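PDB 7CHU: putative pectin lyase from Geobacillus virus E2, which serves as a tailspike of a deep-sea thermophilic bacteriophage and probably recognises, and perhaps cleaves, polysaccharide on the surface of the host cell. Local coordinates for residues 62-65 with 66-69; 81-85 with 86-90; 322-325 with 326-330. All blocks are in the same frame, centred on the assembly; numbering follows the deposited sequence.

Contact 1: residues 62-65 with 66-69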
loop_
_atom_site.group_PDB
_atom_site.type_symbol
_atom_site.label_atom_id
_atom_site.label_comp_id
_atom_site.label_asym_id
_atom_site.label_seq_id
_atom_site.Cartn_x
_atom_site.Cartn_y
_atom_site.Cartn_z
ATOM N N ASP A 62 -3.186 -7.267 -50.008
ATOM C CA ASP A 62 -2.215 -6.460 -49.284
ATOM C C ASP A 62 -2.856 -5.766 -48.089
ATOM O O ASP A 62 -2.267 -5.717 -47.000
ATOM C CB ASP A 62 -1.577 -5.451 -50.235
ATOM C CG ASP A 62 -0.718 -6.121 -51.294
ATOM O OD1 ASP A 62 -0.044 -7.117 -50.958
ATOM O OD2 ASP A 62 -0.720 -5.660 -52.455
ATOM N N VAL A 63 -4.066 -5.231 -48.269
ATOM C CA VAL A 63 -4.795 -4.631 -47.158
ATOM C C VAL A 63 -4.980 -5.640 -46.031
ATOM O O VAL A 63 -4.933 -5.282 -44.846
ATOM C CB VAL A 63 -6.141 -4.080 -47.665
ATOM C CG1 VAL A 63 -6.985 -3.541 -46.503
ATOM C CG2 VAL A 63 -5.902 -3.017 -48.732
ATOM N N GLN A 64 -5.153 -6.919 -46.380
ATOM C CA GLN A 64 -5.355 -7.974 -45.394
ATOM C C GLN A 64 -4.158 -8.140 -44.473
ATOM O O GLN A 64 -4.326 -8.544 -43.315
ATOM C CB GLN A 64 -5.644 -9.302 -46.097
ATOM C CG GLN A 64 -7.100 -9.531 -46.449
ATOM C CD GLN A 64 -7.882 -10.204 -45.320
ATOM O OE1 GLN A 64 -7.659 -9.934 -44.126
ATOM N NE2 GLN A 64 -8.803 -11.094 -45.697
ATOM N N ASN A 65 -2.945 -7.869 -44.967
ATOM C CA ASN A 65 -1.761 -7.963 -44.115
ATOM C C ASN A 65 -1.831 -6.970 -42.953
ATOM O O ASN A 65 -1.412 -7.282 -41.830
ATOM C CB ASN A 65 -0.480 -7.743 -44.929
ATOM C CG ASN A 65 -0.415 -8.593 -46.204
ATOM O OD1 ASN A 65 -0.672 -9.804 -46.179
ATOM N ND2 ASN A 65 -0.011 -7.967 -47.314
ATOM N N LYS A 66 -2.354 -5.771 -43.195
ATOM C CA LYS A 66 -2.533 -4.833 -42.094
ATOM C C LYS A 66 -3.512 -5.381 -41.066
ATOM O O LYS A 66 -3.280 -5.270 -39.850
ATOM C CB LYS A 66 -3.006 -3.477 -42.620
ATOM C CG LYS A 66 -1.959 -2.752 -43.444
ATOM C CD LYS A 66 -2.205 -1.251 -43.505
ATOM C CE LYS A 66 -3.436 -0.939 -44.333
ATOM N NZ LYS A 66 -3.490 0.486 -44.755
ATOM N N ILE A 67 -4.613 -5.977 -41.536
ATOM C CA ILE A 67 -5.589 -6.561 -40.623
ATOM C C ILE A 67 -4.930 -7.620 -39.754
ATOM O O ILE A 67 -5.116 -7.654 -38.531
ATOM C CB ILE A 67 -6.775 -7.159 -41.398
ATOM C CG1 ILE A 67 -7.529 -6.074 -42.149
ATOM C CG2 ILE A 67 -7.732 -7.868 -40.407
ATOM C CD1 ILE A 67 -8.166 -5.105 -41.228
ATOM N N GLY A 68 -4.176 -8.519 -40.378
ATOM C CA GLY A 68 -3.568 -9.601 -39.623
ATOM C C GLY A 68 -2.663 -9.094 -38.521
ATOM O O GLY A 68 -2.572 -9.706 -37.454
ATOM N N ILE A 69 -1.991 -7.969 -38.762
ATOM C CA ILE A 69 -1.164 -7.355 -37.731
ATOM C C ILE A 69 -2.029 -6.858 -36.581
ATOM O O ILE A 69 -1.713 -7.085 -35.405
ATOM C CB ILE A 69 -0.315 -6.222 -38.341
ATOM C CG1 ILE A 69 0.713 -6.805 -39.321
ATOM C CG2 ILE A 69 0.382 -5.428 -37.253
ATOM C CD1 ILE A 69 1.455 -5.755 -40.117
#

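Contact 2: residues 81-85 with 86-90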
loop_
_atom_site.group_PDB
_atom_site.type_symbol
_atom_site.label_atom_id
_atom_site.label_comp_id
_atom_site.label_asym_id
_atom_site.label_seq_id
_atom_site.Cartn_x
_atom_site.Cartn_y
_atom_site.Cartn_z
ATOM N N GLY A 81 -17.779 -17.017 -32.387
ATOM C CA GLY A 81 -19.220 -17.143 -32.429
ATOM C C GLY A 81 -19.983 -16.792 -31.166
ATOM O O GLY A 81 -21.163 -17.150 -31.072
ATOM N N THR A 82 -19.372 -16.100 -30.200
ATOM C CA THR A 82 -20.141 -15.621 -29.050
ATOM C C THR A 82 -21.187 -14.618 -29.508
ATOM O O THR A 82 -20.950 -13.832 -30.429
ATOM C CB THR A 82 -19.247 -14.947 -28.000
ATOM O OG1 THR A 82 -18.559 -13.826 -28.585
ATOM C CG2 THR A 82 -18.236 -15.919 -27.417
ATOM N N LYS A 83 -22.344 -14.627 -28.858
ATOM C CA LYS A 83 -23.330 -13.570 -29.069
ATOM C C LYS A 83 -23.304 -12.511 -27.982
ATOM O O LYS A 83 -23.676 -11.365 -28.238
ATOM C CB LYS A 83 -24.738 -14.164 -29.159
ATOM C CG LYS A 83 -24.780 -15.360 -30.093
ATOM C CD LYS A 83 -24.488 -14.945 -31.552
ATOM C CE LYS A 83 -25.474 -15.557 -32.557
ATOM N NZ LYS A 83 -25.708 -17.006 -32.293
ATOM N N GLY A 84 -22.913 -12.871 -26.764
ATOM C CA GLY A 84 -22.785 -11.875 -25.716
ATOM C C GLY A 84 -24.081 -11.184 -25.368
ATOM O O GLY A 84 -24.054 -10.037 -24.921
ATOM N N ASP A 85 -25.219 -11.867 -25.541
ATOM C CA ASP A 85 -26.533 -11.319 -25.218
ATOM C C ASP A 85 -27.159 -11.939 -23.974
ATOM O O ASP A 85 -28.290 -11.587 -23.626
ATOM C CB ASP A 85 -27.490 -11.476 -26.418
ATOM C CG ASP A 85 -27.789 -12.955 -26.788
ATOM O OD1 ASP A 85 -27.233 -13.916 -26.196
ATOM O OD2 ASP A 85 -28.626 -13.150 -27.699
ATOM N N GLY A 86 -26.462 -12.836 -23.283
ATOM C CA GLY A 86 -27.056 -13.474 -22.126
ATOM C C GLY A 86 -28.134 -14.500 -22.433
ATOM O O GLY A 86 -28.636 -15.140 -21.507
ATOM N N VAL A 87 -28.516 -14.683 -23.694
ATOM C CA VAL A 87 -29.570 -15.628 -24.065
ATOM C C VAL A 87 -28.988 -16.880 -24.711
ATOM O O VAL A 87 -29.297 -18.000 -24.305
ATOM C CB VAL A 87 -30.608 -14.955 -24.991
ATOM C CG1 VAL A 87 -31.744 -15.897 -25.273
ATOM C CG2 VAL A 87 -31.121 -13.656 -24.347
ATOM N N THR A 88 -28.151 -16.700 -25.733
ATOM C CA THR A 88 -27.451 -17.791 -26.390
ATOM C C THR A 88 -26.373 -18.346 -25.474
ATOM O O THR A 88 -25.631 -17.586 -24.842
ATOM C CB THR A 88 -26.806 -17.284 -27.685
ATOM O OG1 THR A 88 -27.825 -16.776 -28.542
ATOM C CG2 THR A 88 -26.019 -18.379 -28.407
ATOM N N ASP A 89 -26.296 -19.675 -25.397
ATOM C CA ASP A 89 -25.208 -20.351 -24.696
ATOM C C ASP A 89 -23.887 -20.035 -25.401
ATOM O O ASP A 89 -23.670 -20.463 -26.539
ATOM C CB ASP A 89 -25.483 -21.853 -24.661
ATOM C CG ASP A 89 -24.573 -22.602 -23.703
ATOM O OD1 ASP A 89 -23.470 -22.092 -23.373
ATOM O OD2 ASP A 89 -24.977 -23.699 -23.252
ATOM N N ASP A 90 -22.994 -19.295 -24.725
ATOM C CA ASP A 90 -21.702 -18.937 -25.297
ATOM C C ASP A 90 -20.567 -19.848 -24.832
ATOM O O ASP A 90 -19.405 -19.571 -25.137
ATOM C CB ASP A 90 -21.354 -17.473 -24.981
ATOM C CG ASP A 90 -22.082 -16.479 -25.899
ATOM O OD1 ASP A 90 -22.407 -16.829 -27.066
ATOM O OD2 ASP A 90 -22.349 -15.354 -25.443
HETATM O O HOH W 1 -22.264 -18.697 -29.138
#

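Contact 3: residues 322-325 with 326-330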
loop_
_atom_site.group_PDB
_atom_site.type_symbol
_atom_site.label_atom_id
_atom_site.label_comp_id
_atom_site.label_asym_id
_atom_site.label_seq_id
_atom_site.Cartn_x
_atom_site.Cartn_y
_atom_site.Cartn_z
ATOM N N TYR A 322 -15.696 -4.503 9.281
ATOM C CA TYR A 322 -16.933 -3.933 9.806
ATOM C C TYR A 322 -18.041 -4.978 9.819
ATOM O O TYR A 322 -18.227 -5.698 8.833
ATOM C CB TYR A 322 -17.357 -2.708 8.977
ATOM C CG TYR A 322 -18.790 -2.292 9.188
ATOM C CD1 TYR A 322 -19.198 -1.742 10.387
ATOM C CD2 TYR A 322 -19.734 -2.480 8.195
ATOM C CE1 TYR A 322 -20.516 -1.374 10.584
ATOM C CE2 TYR A 322 -21.041 -2.119 8.375
ATOM C CZ TYR A 322 -21.429 -1.557 9.568
ATOM O OH TYR A 322 -22.745 -1.213 9.747
ATOM N N GLN A 323 -18.762 -5.052 10.944
ATOM C CA GLN A 323 -20.008 -5.800 11.081
ATOM C C GLN A 323 -19.830 -7.307 10.870
ATOM O O GLN A 323 -20.058 -7.822 9.767
ATOM C CB GLN A 323 -21.057 -5.242 10.117
ATOM C CG GLN A 323 -22.513 -5.613 10.439
ATOM C CD GLN A 323 -23.117 -4.757 11.565
ATOM O OE1 GLN A 323 -22.398 -4.067 12.286
ATOM N NE2 GLN A 323 -24.435 -4.838 11.740
ATOM N N CYS A 324 -19.394 -8.013 11.927
ATOM C CA CYS A 324 -19.166 -9.482 11.915
ATOM C C CYS A 324 -19.801 -10.219 13.075
ATOM O O CYS A 324 -19.564 -9.883 14.230
ATOM C CB CYS A 324 -17.660 -9.741 11.871
ATOM S SG CYS A 324 -17.170 -11.475 11.946
ATOM N N ASN A 325 -20.584 -11.246 12.767
ATOM C CA ASN A 325 -21.194 -12.066 13.802
ATOM C C ASN A 325 -20.257 -13.197 14.235
ATOM O O ASN A 325 -20.627 -14.370 14.200
ATOM C CB ASN A 325 -22.517 -12.631 13.277
ATOM C CG ASN A 325 -23.303 -13.374 14.335
ATOM O OD1 ASN A 325 -23.129 -13.151 15.534
ATOM N ND2 ASN A 325 -24.186 -14.264 13.894
ATOM N N ASN A 326 -19.063 -12.823 14.691
ATOM C CA ASN A 326 -17.979 -13.755 15.016
ATOM C C ASN A 326 -16.734 -12.934 15.338
ATOM O O ASN A 326 -16.837 -11.732 15.574
ATOM C CB ASN A 326 -17.702 -14.731 13.866
ATOM C CG ASN A 326 -17.085 -16.038 14.346
ATOM O OD1 ASN A 326 -15.887 -16.111 14.614
ATOM N ND2 ASN A 326 -17.910 -17.074 14.459
ATOM N N ASP A 327 -15.567 -13.568 15.407
ATOM C CA ASP A 327 -14.319 -12.812 15.449
ATOM C C ASP A 327 -14.087 -12.219 14.067
ATOM O O ASP A 327 -14.397 -12.854 13.059
ATOM C CB ASP A 327 -13.134 -13.698 15.835
ATOM C CG ASP A 327 -13.406 -14.536 17.066
ATOM O OD1 ASP A 327 -13.799 -13.964 18.105
ATOM O OD2 ASP A 327 -13.222 -15.769 16.992
ATOM N N PHE A 328 -13.570 -11.001 14.005
ATOM C CA PHE A 328 -13.214 -10.448 12.718
ATOM C C PHE A 328 -12.069 -11.246 12.063
ATOM O O PHE A 328 -12.116 -11.542 10.869
ATOM C CB PHE A 328 -12.706 -8.998 12.878
ATOM C CG PHE A 328 -13.789 -7.944 12.883
ATOM C CD1 PHE A 328 -14.699 -7.850 11.842
ATOM C CD2 PHE A 328 -13.876 -7.026 13.924
ATOM C CE1 PHE A 328 -15.685 -6.878 11.847
ATOM C CE2 PHE A 328 -14.859 -6.052 13.934
ATOM C CZ PHE A 328 -15.766 -5.979 12.893
ATOM N N ILE A 329 -11.044 -11.587 12.853
ATOM C CA ILE A 329 -9.933 -12.410 12.384
ATOM C C ILE A 329 -9.745 -13.533 13.391
ATOM O O ILE A 329 -9.347 -13.282 14.534
ATOM C CB ILE A 329 -8.618 -11.630 12.227
ATOM C CG1 ILE A 329 -8.801 -10.371 11.365
ATOM C CG2 ILE A 329 -7.530 -12.538 11.598
ATOM C CD1 ILE A 329 -7.562 -9.516 11.282
ATOM N N LYS A 330 -9.986 -14.773 12.966
ATOM C CA LYS A 330 -9.797 -15.948 13.815
ATOM C C LYS A 330 -8.501 -16.624 13.387
ATOM O O LYS A 330 -8.413 -17.166 12.281
ATOM C CB LYS A 330 -10.991 -16.885 13.684
ATOM C CG LYS A 330 -11.085 -17.972 14.704
ATOM C CD LYS A 330 -12.229 -18.922 14.343
ATOM C CE LYS A 330 -13.103 -19.278 15.532
ATOM N NZ LYS A 330 -14.070 -18.177 15.904
#

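Contact 1: residues 62-65 with 66-69
Gln-64 and Ile-67 meet one helical turn apart, the amide oxygen OE1 of Gln-64 lying 4.0 Å from CB of Ile-67. The bend of the glutamine at chi2 (-89°) turns the amide along the helix toward the next turn instead of letting it run straight out. CB of Ile-67 also sits 3.4 Å from the backbone O of Gln-64, so the isoleucine has the carbonyl close by and the amide only loosely against it. The close packing here comes with other chains: Val-63 and Ile-67 are buried, and Ile-67 faces its own copy in the third subunit. Around the helix the other way, Asn-65 turns its amide outward on the exposed flank and offers the following turn little beyond its carbonyl. Even so, that carbonyl is well used. CG1 of Ile-69 comes within 3.3 Å of O of Asn-65, while N of Ile-69 donates to the same oxygen at 3.2 Å. Beside it, N of Gly-68 bonds O of Gln-64 at 2.9 Å with an N-H...O angle of 161°. One residue earlier the ladder is slacker, O of Val-63 receiving only weak bonds from N of Lys-66 and N of Ile-67. The polar ends of Gln-64 and Lys-66 are bonded to other subunits: Gln-64 NE2 donates to Asp-62 of the third subunit, and Lys-66 NZ to the backbone O of Glu-36 and to Gln-64 OE1 of the second. Unlike polar residues thus join the chains, while Ile-67 meets Ile-67, consistent with a trimeric helical bundle. Helix 60-70 forms this narrow neck between the N-terminal sheet, whose last strand is 48-54, and strand 75-76, which opens the parallel strands of the next domain.

Contact 2: residues 81-85 with 86-90
Asp-90 lays its carboxylate against the backbone N-H groups of Lys-83 and Gly-84, crossing the side chain of Thr-82 at about a right angle and taking one N-H on each oxygen. Lys-83 N donates to OD1 of Asp-90 at 2.8 Å and Gly-84 N to OD2 of Asp-90 at 2.9 Å, both on the syn side, which fixes the rotation of the buried carboxylate. A water within hydrogen-bonding distance of OD1 and of O of Gly-81 can bridge them, though it has other acceptors to serve. Asp-85 works differently, with a single oxygen: its OD1 accepts from Val-87 N at 2.9 Å and from Thr-88 N at 3.0 Å, the first from well above the plane, the second on the syn side and 20° out of it, both from the same face. A chi1 of 64° tucks CG between the backbone N and carbonyl carbon of Asp-85, bringing OD1 over the corner at 86-88 as in an Asx turn. To one side of the carboxylates, CG of Lys-83 rests on CG2 of Thr-88 at 3.7 Å. The loop lies between strand 75-76 and helix 91-99; Gly-84 and Asp-90 bond the backbone of strand 120-124, and Thr-82 packs against Ala-93 and Ile-94 of the helix.

Contact 3: residues 322-325 with 326-330
A corner between two strands of a right-handed parallel beta-helix, the fold of pectate lyase-like proteins, is packed from within by Cys-324 and Phe-328. CB of Cys-324 lies 3.5 Å from CE1 of Phe-328, approaching the ring obliquely. With SG anti to the backbone N (chi1 177°), the sulfur swings past the aromatic group and stands 5.2 Å from its centroid, 43° off the normal, in an oblique sulfur-aromatic contact. SG of Cys-324 also comes within 3.3 Å of O of Asp-327. The ring reaches back along the incoming strand: N of Gln-323 is at its edge, near its plane, 3.7 Å from CE1 of Phe-328.

Such corners let the chain of a beta-helix pass from one face to the next. Strand 320-324 ends here, and strand 329-331 starts on another face of the same coil. An inverse gamma turn centred on Asn-325 begins the change of direction, closed by a weak bond of 3.0 Å from N of Asn-326 to O of Cys-324. Beyond it, OD1 of Asn-326 accepts two donors. One is N of Asp-327, tilted from the carbonyl plane; the other is NZ of Lys-330, which arrives in that plane on a lone pair at 3.0 Å. The same ammonium group forms a salt bridge of 2.8 Å with OD2 of Asp-327, meeting the anti side of the carboxylate, so one lysine bridges the amide of Asn-326 and the carboxylate of Asp-327.

Neighbouring coils close over this corner. Cys-346 touches both Cys-324 and Phe-328 from strand 342-346, and His-306 sets its ring edge-to-face with that of Phe-328. Asp-327 is held further by Asn-352 and by the backbone N of Tyr-349.

In the fold
The three contacts follow one another along an elongated trimeric spike. Contact 1 lies in the helical neck and is the one of the three that touches other subunits, whereas contacts 2 and 3 are made within a single chain. Contact 2 stands near the start of the beta-helix, its centre 28 Å from that of contact 1 and its nearest atoms about 16 Å away. Contact 3 lies well along the same beta-helix, 40 Å from contact 2 and 58 Å from contact 1 between centres. None touches another; they lie at different heights of the spike: helical neck, loop before helix 91-99, and strand corner.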